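PDB 6D1P: glycosyl hydrolases family 2, sugar binding domain protein, which is a beta-glucuronidase of a human gut bacterium, probably hydrolysing O-glycosidic bonds to glucuronic acid, in glycoside hydrolase family 2. Local coordinates for residues A[85-90]-A[170-175]; A[185-190]-A[580-585]; A[654-659]-A[680-685]; A[684-689]-A[703-708]. One frame throughout, in Å; residues are numbered along the deposited sequence.

Interaction 1 of 4, residues A[85-90]-A[170-175]. With NA (sodium ion), chain D; K (potassium ion), chain K.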
loop_
_atom_site.group_PDB
_atom_site.type_symbol
_atom_site.label_atom_id
_atom_site.label_comp_id
_atom_site.label_asym_id
_atom_site.label_seq_id
_atom_site.Cartn_x
_atom_site.Cartn_y
_atom_site.Cartn_z
ATOM N N TYR A 85 -2.108 -0.213 -8.749
ATOM C CA TYR A 85 -0.912 -1.006 -8.517
ATOM C C TYR A 85 0.146 -0.139 -7.852
ATOM O O TYR A 85 0.223 1.068 -8.093
ATOM C CB TYR A 85 -0.401 -1.635 -9.828
ATOM C CG TYR A 85 0.467 -0.780 -10.745
ATOM C CD1 TYR A 85 1.827 -1.029 -10.860
ATOM C CD2 TYR A 85 -0.080 0.227 -11.531
ATOM C CE1 TYR A 85 2.626 -0.300 -11.709
ATOM C CE2 TYR A 85 0.712 0.981 -12.390
ATOM C CZ TYR A 85 2.071 0.700 -12.481
ATOM O OH TYR A 85 2.890 1.416 -13.322
ATOM N N TYR A 86 0.930 -0.756 -6.972
ATOM C CA TYR A 86 1.818 -0.012 -6.088
ATOM C C TYR A 86 2.958 0.634 -6.879
ATOM O O TYR A 86 3.623 -0.029 -7.684
ATOM C CB TYR A 86 2.363 -0.941 -5.002
ATOM C CG TYR A 86 3.390 -0.275 -4.132
ATOM C CD1 TYR A 86 3.004 0.557 -3.074
ATOM C CD2 TYR A 86 4.741 -0.442 -4.377
ATOM C CE1 TYR A 86 3.943 1.182 -2.271
ATOM C CE2 TYR A 86 5.690 0.185 -3.593
ATOM C CZ TYR A 86 5.281 0.990 -2.528
ATOM O OH TYR A 86 6.224 1.615 -1.755
ATOM N N GLN A 87 3.180 1.934 -6.662
ATOM C CA GLN A 87 4.243 2.675 -7.352
ATOM C C GLN A 87 5.017 3.463 -6.304
ATOM O O GLN A 87 4.591 4.546 -5.881
ATOM C CB GLN A 87 3.687 3.595 -8.443
ATOM C CG GLN A 87 3.069 2.862 -9.588
ATOM C CD GLN A 87 2.530 3.795 -10.660
ATOM O OE1 GLN A 87 1.528 4.497 -10.460
ATOM N NE2 GLN A 87 3.195 3.818 -11.784
ATOM N N GLY A 88 6.161 2.924 -5.899
ATOM C CA GLY A 88 6.892 3.469 -4.786
ATOM C C GLY A 88 8.116 2.653 -4.425
ATOM O O GLY A 88 8.561 1.782 -5.172
ATOM N N PRO A 89 8.696 2.944 -3.267
ATOM C CA PRO A 89 9.934 2.273 -2.863
ATOM C C PRO A 89 9.688 0.985 -2.075
ATOM O O PRO A 89 8.616 0.746 -1.515
ATOM C CB PRO A 89 10.608 3.340 -1.987
ATOM C CG PRO A 89 9.410 4.009 -1.295
ATOM C CD PRO A 89 8.347 4.074 -2.380
ATOM N N GLY A 90 10.722 0.148 -2.057
ATOM C CA GLY A 90 10.735 -1.073 -1.273
ATOM C C GLY A 90 12.169 -1.520 -1.131
ATOM O O GLY A 90 13.044 -1.074 -1.876
ATOM N N ASN A 170 9.685 2.152 -7.956
ATOM C CA ASN A 170 8.910 2.384 -9.170
ATOM C C ASN A 170 7.864 3.472 -8.924
ATOM O O ASN A 170 6.716 3.377 -9.365
ATOM C CB ASN A 170 8.268 1.086 -9.690
ATOM C CG ASN A 170 7.105 0.601 -8.804
ATOM O OD1 ASN A 170 7.031 0.921 -7.601
ATOM N ND2 ASN A 170 6.192 -0.156 -9.398
ATOM N N SER A 171 8.254 4.527 -8.209
ATOM C CA SER A 171 7.415 5.717 -8.130
ATOM C C SER A 171 7.210 6.313 -9.521
ATOM O O SER A 171 8.062 6.199 -10.405
ATOM C CB SER A 171 8.035 6.771 -7.205
ATOM O OG SER A 171 8.256 6.249 -5.909
ATOM N N ARG A 172 6.063 6.958 -9.701
ATOM C CA ARG A 172 5.800 7.689 -10.933
ATOM C C ARG A 172 6.803 8.817 -11.113
ATOM O O ARG A 172 7.034 9.602 -10.195
ATOM C CB ARG A 172 4.387 8.251 -10.901
ATOM C CG ARG A 172 3.350 7.201 -10.811
ATOM C CD ARG A 172 1.986 7.793 -10.712
ATOM N NE ARG A 172 1.506 8.323 -11.987
ATOM C CZ ARG A 172 0.873 7.598 -12.910
ATOM N NH1 ARG A 172 0.662 6.300 -12.720
ATOM N NH2 ARG A 172 0.446 8.176 -14.021
ATOM N N ASP A 173 7.375 8.924 -12.311
ATOM C CA ASP A 173 8.377 9.957 -12.558
ATOM C C ASP A 173 8.298 10.367 -14.024
ATOM O O ASP A 173 8.748 9.624 -14.903
ATOM C CB ASP A 173 9.757 9.428 -12.186
ATOM C CG ASP A 173 10.859 10.441 -12.382
ATOM O OD1 ASP A 173 10.600 11.546 -12.901
ATOM O OD2 ASP A 173 12.007 10.112 -12.008
ATOM N N THR A 174 7.761 11.561 -14.300
ATOM C CA THR A 174 7.586 11.917 -15.708
ATOM C C THR A 174 8.900 12.182 -16.424
ATOM O O THR A 174 8.901 12.246 -17.657
ATOM C CB THR A 174 6.656 13.128 -15.860
ATOM O OG1 THR A 174 7.247 14.295 -15.265
ATOM C CG2 THR A 174 5.323 12.846 -15.190
ATOM N N GLU A 175 10.006 12.316 -15.698
ATOM C CA GLU A 175 11.322 12.520 -16.289
ATOM C C GLU A 175 12.082 11.212 -16.471
ATOM O O GLU A 175 13.297 11.230 -16.705
ATOM C CB GLU A 175 12.134 13.500 -15.432
ATOM C CG GLU A 175 11.569 14.916 -15.423
ATOM C CD GLU A 175 11.663 15.638 -16.791
ATOM O OE1 GLU A 175 12.516 15.275 -17.646
ATOM O OE2 GLU A 175 10.881 16.596 -17.003
HETATM NA NA NA D . 5.605 16.211 -15.993
HETATM K K K K . 7.759 7.573 -16.391
HETATM O O HOH W 1 4.360 6.838 -7.314
HETATM O O HOH W 2 5.828 2.315 -11.806
HETATM O O HOH W 3 7.030 6.834 -13.975
HETATM O O HOH W 4 6.952 18.796 -15.879
HETATM O O HOH W 5 5.288 9.497 -16.972
#

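Interaction 2 of 4, residues A[185-190]-A[580-585]. With NA (sodium ion), chain C.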
loop_
_atom_site.group_PDB
_atom_site.type_symbol
_atom_site.label_atom_id
_atom_site.label_comp_id
_atom_site.label_asym_id
_atom_site.label_seq_id
_atom_site.Cartn_x
_atom_site.Cartn_y
_atom_site.Cartn_z
ATOM N N ASN A 185 2.328 -2.100 -17.090
ATOM C CA ASN A 185 2.786 -1.653 -15.770
ATOM C C ASN A 185 4.275 -1.359 -15.819
ATOM O O ASN A 185 5.031 -2.083 -16.475
ATOM C CB ASN A 185 2.526 -2.694 -14.680
ATOM C CG ASN A 185 1.052 -3.030 -14.514
ATOM O OD1 ASN A 185 0.609 -4.130 -14.879
ATOM N ND2 ASN A 185 0.294 -2.105 -13.933
ATOM N N LEU A 186 4.686 -0.276 -15.146
ATOM C CA LEU A 186 6.091 -0.017 -14.822
ATOM C C LEU A 186 6.361 -0.761 -13.523
ATOM O O LEU A 186 6.238 -0.211 -12.421
ATOM C CB LEU A 186 6.384 1.473 -14.689
ATOM C CG LEU A 186 6.672 2.332 -15.936
ATOM C CD1 LEU A 186 5.594 2.201 -17.008
ATOM C CD2 LEU A 186 6.859 3.816 -15.552
ATOM N N TYR A 187 6.743 -2.028 -13.668
ATOM C CA TYR A 187 6.878 -2.941 -12.546
ATOM C C TYR A 187 8.026 -2.540 -11.621
ATOM O O TYR A 187 9.014 -1.945 -12.039
ATOM C CB TYR A 187 7.099 -4.359 -13.070
ATOM C CG TYR A 187 5.836 -5.076 -13.478
ATOM C CD1 TYR A 187 4.762 -5.162 -12.603
ATOM C CD2 TYR A 187 5.713 -5.661 -14.740
ATOM C CE1 TYR A 187 3.602 -5.830 -12.954
ATOM C CE2 TYR A 187 4.545 -6.341 -15.112
ATOM C CZ TYR A 187 3.489 -6.411 -14.205
ATOM O OH TYR A 187 2.317 -7.074 -14.521
ATOM N N GLY A 188 7.894 -2.902 -10.349
ATOM C CA GLY A 188 8.925 -2.635 -9.359
ATOM C C GLY A 188 9.530 -3.919 -8.818
ATOM O O GLY A 188 8.870 -4.959 -8.759
ATOM N N GLY A 189 10.806 -3.836 -8.428
ATOM C CA GLY A 189 11.474 -4.876 -7.667
ATOM C C GLY A 189 12.560 -5.583 -8.464
ATOM O O GLY A 189 12.890 -5.217 -9.594
ATOM N N LEU A 190 13.121 -6.624 -7.838
ATOM C CA LEU A 190 14.202 -7.427 -8.420
ATOM C C LEU A 190 13.579 -8.589 -9.189
ATOM O O LEU A 190 13.649 -9.765 -8.821
ATOM C CB LEU A 190 15.160 -7.898 -7.330
ATOM C CG LEU A 190 15.821 -6.745 -6.553
ATOM C CD1 LEU A 190 16.433 -7.225 -5.251
ATOM C CD2 LEU A 190 16.873 -6.020 -7.414
ATOM N N ASP A 580 -2.397 -12.435 -22.942
ATOM C CA ASP A 580 -3.037 -11.473 -22.053
ATOM C C ASP A 580 -2.045 -10.998 -21.007
ATOM O O ASP A 580 -1.333 -11.805 -20.406
ATOM C CB ASP A 580 -4.242 -12.114 -21.357
ATOM C CG ASP A 580 -5.420 -12.313 -22.277
ATOM O OD1 ASP A 580 -5.288 -11.998 -23.478
ATOM O OD2 ASP A 580 -6.487 -12.788 -21.791
ATOM N N PHE A 581 -1.994 -9.690 -20.786
ATOM C CA PHE A 581 -1.042 -9.138 -19.837
ATOM C C PHE A 581 -1.701 -7.992 -19.086
ATOM O O PHE A 581 -2.697 -7.418 -19.535
ATOM C CB PHE A 581 0.230 -8.663 -20.543
ATOM C CG PHE A 581 0.014 -7.442 -21.379
ATOM C CD1 PHE A 581 -0.419 -7.560 -22.690
ATOM C CD2 PHE A 581 0.209 -6.161 -20.839
ATOM C CE1 PHE A 581 -0.637 -6.436 -23.464
ATOM C CE2 PHE A 581 -0.012 -5.041 -21.602
ATOM C CZ PHE A 581 -0.424 -5.169 -22.930
ATOM N N SER A 582 -1.144 -7.674 -17.924
ATOM C CA SER A 582 -1.735 -6.639 -17.088
ATOM C C SER A 582 -1.372 -5.243 -17.587
ATOM O O SER A 582 -0.230 -4.976 -17.981
ATOM C CB SER A 582 -1.269 -6.777 -15.648
ATOM O OG SER A 582 -1.786 -5.710 -14.851
ATOM N N THR A 583 -2.353 -4.343 -17.547
ATOM C CA THR A 583 -2.127 -2.962 -17.876
ATOM C C THR A 583 -2.864 -2.092 -16.873
ATOM O O THR A 583 -4.000 -2.417 -16.492
ATOM C CB THR A 583 -2.602 -2.621 -19.289
ATOM O OG1 THR A 583 -2.571 -1.200 -19.447
ATOM C CG2 THR A 583 -4.013 -3.127 -19.512
ATOM N N PRO A 584 -2.255 -0.989 -16.429
ATOM C CA PRO A 584 -2.922 -0.145 -15.430
ATOM C C PRO A 584 -4.046 0.669 -16.022
ATOM O O PRO A 584 -4.828 1.254 -15.262
ATOM C CB PRO A 584 -1.791 0.763 -14.913
ATOM C CG PRO A 584 -0.843 0.854 -16.082
ATOM C CD PRO A 584 -0.937 -0.458 -16.818
ATOM N N LEU A 585 -4.147 0.710 -17.355
ATOM C CA LEU A 585 -5.010 1.648 -18.058
ATOM C C LEU A 585 -6.434 1.154 -18.234
ATOM O O LEU A 585 -7.304 1.947 -18.597
ATOM C CB LEU A 585 -4.433 1.955 -19.439
ATOM C CG LEU A 585 -3.018 2.512 -19.490
ATOM C CD1 LEU A 585 -2.759 2.979 -20.885
ATOM C CD2 LEU A 585 -2.814 3.653 -18.457
HETATM NA NA NA C . 1.305 -11.896 -20.071
HETATM O O HOH W 6 2.364 -4.964 -17.373
HETATM O O HOH W 7 2.907 -11.182 -22.269
#

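Interaction 3 of 4, residues A[654-659]-A[680-685]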
loop_
_atom_site.group_PDB
_atom_site.type_symbol
_atom_site.label_atom_id
_atom_site.label_comp_id
_atom_site.label_asym_id
_atom_site.label_seq_id
_atom_site.Cartn_x
_atom_site.Cartn_y
_atom_site.Cartn_z
ATOM N N LEU A 654 -15.415 -34.116 -40.930
ATOM C CA LEU A 654 -16.190 -33.802 -39.748
ATOM C C LEU A 654 -17.230 -34.886 -39.525
ATOM O O LEU A 654 -17.830 -35.390 -40.480
ATOM C CB LEU A 654 -16.879 -32.443 -39.897
ATOM C CG LEU A 654 -17.489 -31.910 -38.604
ATOM C CD1 LEU A 654 -16.382 -31.480 -37.650
ATOM C CD2 LEU A 654 -18.470 -30.779 -38.879
ATOM N N PHE A 655 -17.438 -35.244 -38.263
ATOM C CA PHE A 655 -18.498 -36.165 -37.888
ATOM C C PHE A 655 -19.331 -35.504 -36.806
ATOM O O PHE A 655 -18.780 -34.950 -35.847
ATOM C CB PHE A 655 -17.957 -37.502 -37.367
ATOM C CG PHE A 655 -16.950 -38.163 -38.266
ATOM C CD1 PHE A 655 -17.343 -39.142 -39.171
ATOM C CD2 PHE A 655 -15.603 -37.856 -38.161
ATOM C CE1 PHE A 655 -16.406 -39.772 -39.985
ATOM C CE2 PHE A 655 -14.660 -38.476 -38.978
ATOM C CZ PHE A 655 -15.066 -39.436 -39.888
ATOM N N VAL A 656 -20.648 -35.570 -36.958
ATOM C CA VAL A 656 -21.587 -35.060 -35.972
ATOM C C VAL A 656 -22.482 -36.215 -35.530
ATOM O O VAL A 656 -23.185 -36.817 -36.357
ATOM C CB VAL A 656 -22.408 -33.893 -36.531
ATOM C CG1 VAL A 656 -23.359 -33.354 -35.465
ATOM C CG2 VAL A 656 -21.464 -32.816 -37.017
ATOM N N ASN A 657 -22.437 -36.536 -34.230
ATOM C CA ASN A 657 -23.250 -37.610 -33.646
ATOM C C ASN A 657 -23.081 -38.923 -34.416
ATOM O O ASN A 657 -24.045 -39.642 -34.687
ATOM C CB ASN A 657 -24.723 -37.190 -33.571
ATOM C CG ASN A 657 -24.973 -36.117 -32.519
ATOM O OD1 ASN A 657 -24.235 -36.018 -31.535
ATOM N ND2 ASN A 657 -26.022 -35.320 -32.713
ATOM N N GLY A 658 -21.832 -39.234 -34.781
ATOM C CA GLY A 658 -21.509 -40.415 -35.555
ATOM C C GLY A 658 -21.680 -40.289 -37.060
ATOM O O GLY A 658 -21.094 -41.090 -37.798
ATOM N N VAL A 659 -22.451 -39.311 -37.537
ATOM C CA VAL A 659 -22.773 -39.162 -38.953
ATOM C C VAL A 659 -21.731 -38.283 -39.640
ATOM O O VAL A 659 -21.623 -37.084 -39.343
ATOM C CB VAL A 659 -24.172 -38.558 -39.126
ATOM C CG1 VAL A 659 -24.504 -38.414 -40.611
ATOM C CG2 VAL A 659 -25.196 -39.391 -38.381
ATOM N N VAL A 680 -24.568 -27.800 -39.917
ATOM C CA VAL A 680 -24.936 -29.095 -39.356
ATOM C C VAL A 680 -26.197 -28.942 -38.516
ATOM O O VAL A 680 -26.398 -27.892 -37.889
ATOM C CB VAL A 680 -23.780 -29.678 -38.522
ATOM C CG1 VAL A 680 -24.192 -30.961 -37.869
ATOM C CG2 VAL A 680 -22.515 -29.911 -39.366
ATOM N N PRO A 681 -27.086 -29.933 -38.487
ATOM C CA PRO A 681 -28.134 -29.929 -37.466
ATOM C C PRO A 681 -27.546 -30.330 -36.125
ATOM O O PRO A 681 -26.658 -31.184 -36.039
ATOM C CB PRO A 681 -29.126 -30.984 -37.974
ATOM C CG PRO A 681 -28.254 -31.957 -38.704
ATOM C CD PRO A 681 -27.236 -31.074 -39.413
ATOM N N LEU A 682 -28.035 -29.690 -35.073
ATOM C CA LEU A 682 -27.740 -30.109 -33.715
ATOM C C LEU A 682 -29.061 -30.396 -33.029
ATOM O O LEU A 682 -30.049 -29.675 -33.224
ATOM C CB LEU A 682 -26.949 -29.041 -32.942
ATOM C CG LEU A 682 -25.645 -28.540 -33.577
ATOM C CD1 LEU A 682 -25.124 -27.311 -32.844
ATOM C CD2 LEU A 682 -24.601 -29.636 -33.596
ATOM N N ARG A 683 -29.096 -31.468 -32.261
ATOM C CA ARG A 683 -30.313 -31.706 -31.510
ATOM C C ARG A 683 -30.241 -30.982 -30.177
ATOM O O ARG A 683 -29.159 -30.644 -29.685
ATOM C CB ARG A 683 -30.552 -33.198 -31.300
ATOM C CG ARG A 683 -29.302 -34.006 -31.026
ATOM C CD ARG A 683 -29.617 -35.483 -31.135
ATOM N NE ARG A 683 -28.413 -36.304 -31.178
ATOM C CZ ARG A 683 -28.399 -37.583 -31.554
ATOM N NH1 ARG A 683 -29.531 -38.180 -31.922
ATOM N NH2 ARG A 683 -27.260 -38.268 -31.569
ATOM N N GLU A 684 -31.420 -30.708 -29.618
ATOM C CA GLU A 684 -31.508 -30.296 -28.230
ATOM C C GLU A 684 -30.717 -31.259 -27.365
ATOM O O GLU A 684 -30.705 -32.465 -27.611
ATOM C CB GLU A 684 -32.962 -30.268 -27.779
ATOM C CG GLU A 684 -33.857 -29.457 -28.672
ATOM C CD GLU A 684 -35.116 -29.009 -27.959
ATOM O OE1 GLU A 684 -35.324 -29.417 -26.786
ATOM O OE2 GLU A 684 -35.888 -28.237 -28.576
ATOM N N GLY A 685 -30.044 -30.723 -26.364
ATOM C CA GLY A 685 -29.255 -31.561 -25.493
ATOM C C GLY A 685 -27.821 -31.652 -25.966
ATOM O O GLY A 685 -27.314 -30.773 -26.667
#

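Interaction 4 of 4, residues A[684-689]-A[703-708]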
loop_
_atom_site.group_PDB
_atom_site.type_symbol
_atom_site.label_atom_id
_atom_site.label_comp_id
_atom_site.label_asym_id
_atom_site.label_seq_id
_atom_site.Cartn_x
_atom_site.Cartn_y
_atom_site.Cartn_z
ATOM N N GLU A 684 -31.420 -30.708 -29.618
ATOM C CA GLU A 684 -31.508 -30.296 -28.230
ATOM C C GLU A 684 -30.717 -31.259 -27.365
ATOM O O GLU A 684 -30.705 -32.465 -27.611
ATOM C CB GLU A 684 -32.962 -30.268 -27.779
ATOM C CG GLU A 684 -33.857 -29.457 -28.672
ATOM C CD GLU A 684 -35.116 -29.009 -27.959
ATOM O OE1 GLU A 684 -35.324 -29.417 -26.786
ATOM O OE2 GLU A 684 -35.888 -28.237 -28.576
ATOM N N GLY A 685 -30.044 -30.723 -26.364
ATOM C CA GLY A 685 -29.255 -31.561 -25.493
ATOM C C GLY A 685 -27.821 -31.652 -25.966
ATOM O O GLY A 685 -27.314 -30.773 -26.667
ATOM N N ASN A 686 -27.160 -32.738 -25.573
ATOM C CA ASN A 686 -25.746 -32.906 -25.879
ATOM C C ASN A 686 -25.554 -33.288 -27.337
ATOM O O ASN A 686 -26.421 -33.909 -27.961
ATOM C CB ASN A 686 -25.117 -33.973 -24.985
ATOM C CG ASN A 686 -23.603 -33.819 -24.857
ATOM O OD1 ASN A 686 -23.058 -32.700 -24.888
ATOM N ND2 ASN A 686 -22.912 -34.949 -24.709
ATOM N N ASN A 687 -24.402 -32.913 -27.878
ATOM C CA ASN A 687 -24.017 -33.276 -29.234
ATOM C C ASN A 687 -22.535 -33.611 -29.244
ATOM O O ASN A 687 -21.730 -32.898 -28.633
ATOM C CB ASN A 687 -24.294 -32.145 -30.222
ATOM C CG ASN A 687 -25.761 -31.915 -30.442
ATOM O OD1 ASN A 687 -26.323 -32.373 -31.436
ATOM N ND2 ASN A 687 -26.402 -31.206 -29.518
ATOM N N LYS A 688 -22.176 -34.698 -29.922
ATOM C CA LYS A 688 -20.776 -35.050 -30.107
ATOM C C LYS A 688 -20.346 -34.636 -31.508
ATOM O O LYS A 688 -21.047 -34.914 -32.485
ATOM C CB LYS A 688 -20.542 -36.540 -29.886
ATOM C CG LYS A 688 -19.076 -36.908 -29.758
ATOM C CD LYS A 688 -18.931 -38.321 -29.202
ATOM C CE LYS A 688 -18.119 -39.203 -30.143
ATOM N NZ LYS A 688 -18.350 -40.676 -29.875
ATOM N N ILE A 689 -19.225 -33.930 -31.591
ATOM C CA ILE A 689 -18.682 -33.429 -32.846
ATOM C C ILE A 689 -17.235 -33.866 -32.897
ATOM O O ILE A 689 -16.456 -33.550 -31.992
ATOM C CB ILE A 689 -18.795 -31.901 -32.965
ATOM C CG1 ILE A 689 -20.242 -31.498 -33.237
ATOM C CG2 ILE A 689 -17.879 -31.375 -34.067
ATOM C CD1 ILE A 689 -20.692 -30.271 -32.481
ATOM N N GLU A 703 -12.129 -33.794 -30.890
ATOM C CA GLU A 703 -13.516 -33.997 -30.492
ATOM C C GLU A 703 -13.922 -32.931 -29.479
ATOM O O GLU A 703 -13.171 -32.619 -28.555
ATOM C CB GLU A 703 -13.742 -35.399 -29.879
ATOM C CG GLU A 703 -15.075 -35.532 -29.105
ATOM C CD GLU A 703 -15.118 -36.706 -28.104
ATOM O OE1 GLU A 703 -14.582 -37.797 -28.423
ATOM O OE2 GLU A 703 -15.695 -36.530 -26.998
ATOM N N ILE A 704 -15.120 -32.384 -29.656
ATOM C CA ILE A 704 -15.748 -31.556 -28.643
ATOM C C ILE A 704 -17.185 -32.025 -28.483
ATOM O O ILE A 704 -17.757 -32.666 -29.366
ATOM C CB ILE A 704 -15.720 -30.051 -28.990
ATOM C CG1 ILE A 704 -16.683 -29.745 -30.145
ATOM C CG2 ILE A 704 -14.301 -29.594 -29.327
ATOM C CD1 ILE A 704 -16.794 -28.269 -30.466
ATOM N N GLN A 705 -17.766 -31.698 -27.333
ATOM C CA GLN A 705 -19.190 -31.867 -27.106
ATOM C C GLN A 705 -19.775 -30.512 -26.759
ATOM O O GLN A 705 -19.109 -29.699 -26.114
ATOM C CB GLN A 705 -19.457 -32.873 -25.982
ATOM C CG GLN A 705 -18.816 -34.236 -26.217
ATOM C CD GLN A 705 -19.232 -35.252 -25.168
ATOM O OE1 GLN A 705 -20.287 -35.120 -24.542
ATOM N NE2 GLN A 705 -18.397 -36.273 -24.967
ATOM N N GLN A 706 -21.004 -30.257 -27.200
ATOM C CA GLN A 706 -21.669 -28.997 -26.902
ATOM C C GLN A 706 -23.159 -29.243 -26.730
ATOM O O GLN A 706 -23.756 -30.010 -27.482
ATOM C CB GLN A 706 -21.467 -27.941 -28.007
ATOM C CG GLN A 706 -20.031 -27.612 -28.364
ATOM C CD GLN A 706 -19.924 -26.680 -29.571
ATOM O OE1 GLN A 706 -20.595 -26.887 -30.591
ATOM N NE2 GLN A 706 -19.095 -25.630 -29.447
ATOM N N GLU A 707 -23.757 -28.584 -25.746
ATOM C CA GLU A 707 -25.204 -28.569 -25.654
ATOM C C GLU A 707 -25.777 -27.622 -26.695
ATOM O O GLU A 707 -25.166 -26.617 -27.061
ATOM C CB GLU A 707 -25.656 -28.134 -24.261
ATOM C CG GLU A 707 -25.139 -29.012 -23.130
ATOM C CD GLU A 707 -26.016 -30.223 -22.889
ATOM O OE1 GLU A 707 -27.207 -30.187 -23.286
ATOM O OE2 GLU A 707 -25.510 -31.211 -22.304
ATOM N N TYR A 708 -26.968 -27.940 -27.171
ATOM C CA TYR A 708 -27.674 -27.068 -28.093
ATOM C C TYR A 708 -28.961 -26.648 -27.421
ATOM O O TYR A 708 -29.766 -27.502 -27.029
ATOM C CB TYR A 708 -27.948 -27.762 -29.430
ATOM C CG TYR A 708 -28.554 -26.831 -30.444
ATOM C CD1 TYR A 708 -27.870 -25.687 -30.861
ATOM C CD2 TYR A 708 -29.812 -27.072 -30.977
ATOM C CE1 TYR A 708 -28.426 -24.811 -31.789
ATOM C CE2 TYR A 708 -30.377 -26.205 -31.911
ATOM C CZ TYR A 708 -29.680 -25.077 -32.313
ATOM O OH TYR A 708 -30.232 -24.211 -33.235
#

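Interaction 1 of 4, residues A[85-90]-A[170-175]
Asn-170 grips the backbone of Tyr-86 and Gly-88 with both ends of its amide. OD1 accepts from Gly-88 N at 2.8 Å, with the donor above the carbonyl plane, while ND2 donates to Tyr-86 O at 3.1 Å. ND2 also reaches Leu-186 O, and Tyr-86 O has Asn-74 as well. Asn-170 CG sits between the backbone N and the carbonyl carbon (chi1 72°), which turns the amide onto the 86-88 backbone. Backbone bonding adds Asn-170 N to Gly-88 O. With an alanine here, Gly-88 N would probably be left without this acceptor and Leu-186 O without the ND2 donor, while Tyr-86 O would keep Asn-74.

The second polar link is Arg-172 NH1 to Gln-87 OE1, 3.0 Å and nearly straight (164°). OE1 offers a lone pair and lies in the guanidinium plane, whereas the amide itself stands 78° to that plane. Arg-172 NE forms a salt bridge with Glu-47 and Gln-87 OE1 a hydrogen bond with Gln-40, both of the second subunit, so this link lies at the subunit interface; Gln-87 NE2 bonds to Asp-180 of its own chain.

One water bridges Gln-87 O and Arg-172 N; another joins Gln-87 NE2 to Asn-170 O. Packing adds Gln-87 CD on Arg-172 CG at 3.5 Å; Ser-171 OG, hydrogen-bonded to Asp-169, lies 3.3 Å from Gly-88 CA. Asp-173 O binds potassium, Thr-174 OG1 sodium. The pairing continues antiparallel strands 89-96 and 162-169 into irregular chain, within the sugar-binding beta domain of family 2 glycoside hydrolases.

Interaction 2 of 4, residues A[185-190]-A[580-585]
Asn-185 meets Ser-582 and Pro-584 where a loop of the sugar-binding domain, between strands 162-169 and 194-199, reaches a segment of the TIM-barrel domain that includes the short strand 581-582. The Asn-185 side chain carries most of this meeting. With CG anti to its carbonyl carbon (chi1 -60°), its amide lies beside the Pro-584 ring, and the two lie alongside, running opposite ways. The amide also lies close to Ser-582, whose OG is bonded to Tyr-593 O.

The clearest polar link is a water that accepts from Asn-185 N at 2.9 Å and donates to Ser-582 O at 2.7 Å. Tyr-187 adds a looser touch, its OH 3.8 Å from Ser-582 CB, and one face of its ring receives Asn-185 CB. That hydroxyl is hydrogen-bonded to Asp-333, which shares a sodium ion with Asp-580; Asp-580 O binds the metal at 2.7 Å. On the barrel segment, Thr-583 OG1 accepts from Leu-585 N at 3.2 Å in an ST turn and is also hydrogen-bonded to Asp-183.

With 185 Å² buried in total, the firm evidence is for a join by packing and one bridging water, with the sodium site close by on the barrel side.

Interaction 3 of 4, residues A[654-659]-A[680-685]
Val-656 sets its branched side chain against Val-680, and can be followed outward from CB. CB itself lies 3.7 Å from Val-680 CG1. Its CG1, anti to the backbone N (chi1 -179°), passes the same Val-680 methyl and continues to Leu-682 CD2 at 4.3 Å. The other tip, CG2, makes the closest apolar approach, 3.4 Å to Val-680 CG1, and also touches Val-680 CG2. Both Val-656 branches thus press on a single methyl. Leu-654, two residues earlier on the same strand, extends this apolar strip through CD2, 4.2 Å from Val-680 CG2.

The strip lies where strand 651-656 ends in a type I' turn from Val-656 to Val-659, the tight turn of a beta hairpin with strand 659-665; Val-656 N to Val-659 O and Val-659 N to Val-656 O close it.

Asn-657, in this turn, meets Arg-683 without bonding to it: ND2 is 3.0 Å from NE, two donors, the amide and guanidinium planes being 41° apart. The amide is engaged with the adjoining strand, OD1 accepting from Lys-688 N and ND2 donating to Asn-687 OD1. Were the amide cut back to an alanine, Lys-688 N and Asn-687 OD1 would probably each lose the Asn-657 side-chain partner, and the guanidinium would lose the group packed against it. Arg-683 reaches Asn-657 with its chain extended from CG to NE.

Interaction 4 of 4, residues A[684-689]-A[703-708]
Ile-689 and Ile-704 form a hydrogen-bonded antiparallel pair: Ile-689 N to Ile-704 O at 3.0 Å and Ile-704 N to Ile-689 O at 2.9 Å. Towards the other end Gln-706 N donates to Asn-687 O at 3.1 Å and Tyr-708 N to Gly-685 O, whereas Asn-687 N to Gln-706 O is weak and bent (121°).

Next come the side chains. On the face with Lys-688, Asn-686 ND2 donates almost straight to Gln-705 OE1 at 2.6 Å, the acceptor lying in the Asn-686 amide plane. On the other face Ile-689 CB meets Ile-704 CG1 at 4.1 Å, and Ile-689 CD1 comes near Gln-706 OE1.

Farther out, Arg-633 holds that Gln-706 oxygen, Lys-636 O accepts from Tyr-708 OH, and Asn-687 ND2 bonds to Arg-683 O. The strand directions differ by 147°, so this is a twisted antiparallel beta hairpin, strands 685-695 and 698-709, in the mixed sheet of a C-terminal beta domain.

In the fold
Interactions 1 and 2 are buried and adjoin, their centres 11 Å apart: Tyr-85 OH and Asn-170 ND2 of the first bond to the backbone of Leu-186 in the second. Interaction 1 ties parts of the sugar-binding domain with direct polar bonds; interaction 2 joins that domain to the barrel mainly through packing and water. Both approach metal ions and touch the second subunit. Interactions 3 and 4 are partly buried, about 20 Å or more from these at nearest atoms, and touch no other subunit. They share Glu-684 and Gly-685 and one sheet, but 3 is mainly apolar side-chain packing, whereas 4 is a backbone hydrogen-bond ladder with exposed polar side chains on one face and buried ones, both polar and apolar, on the other.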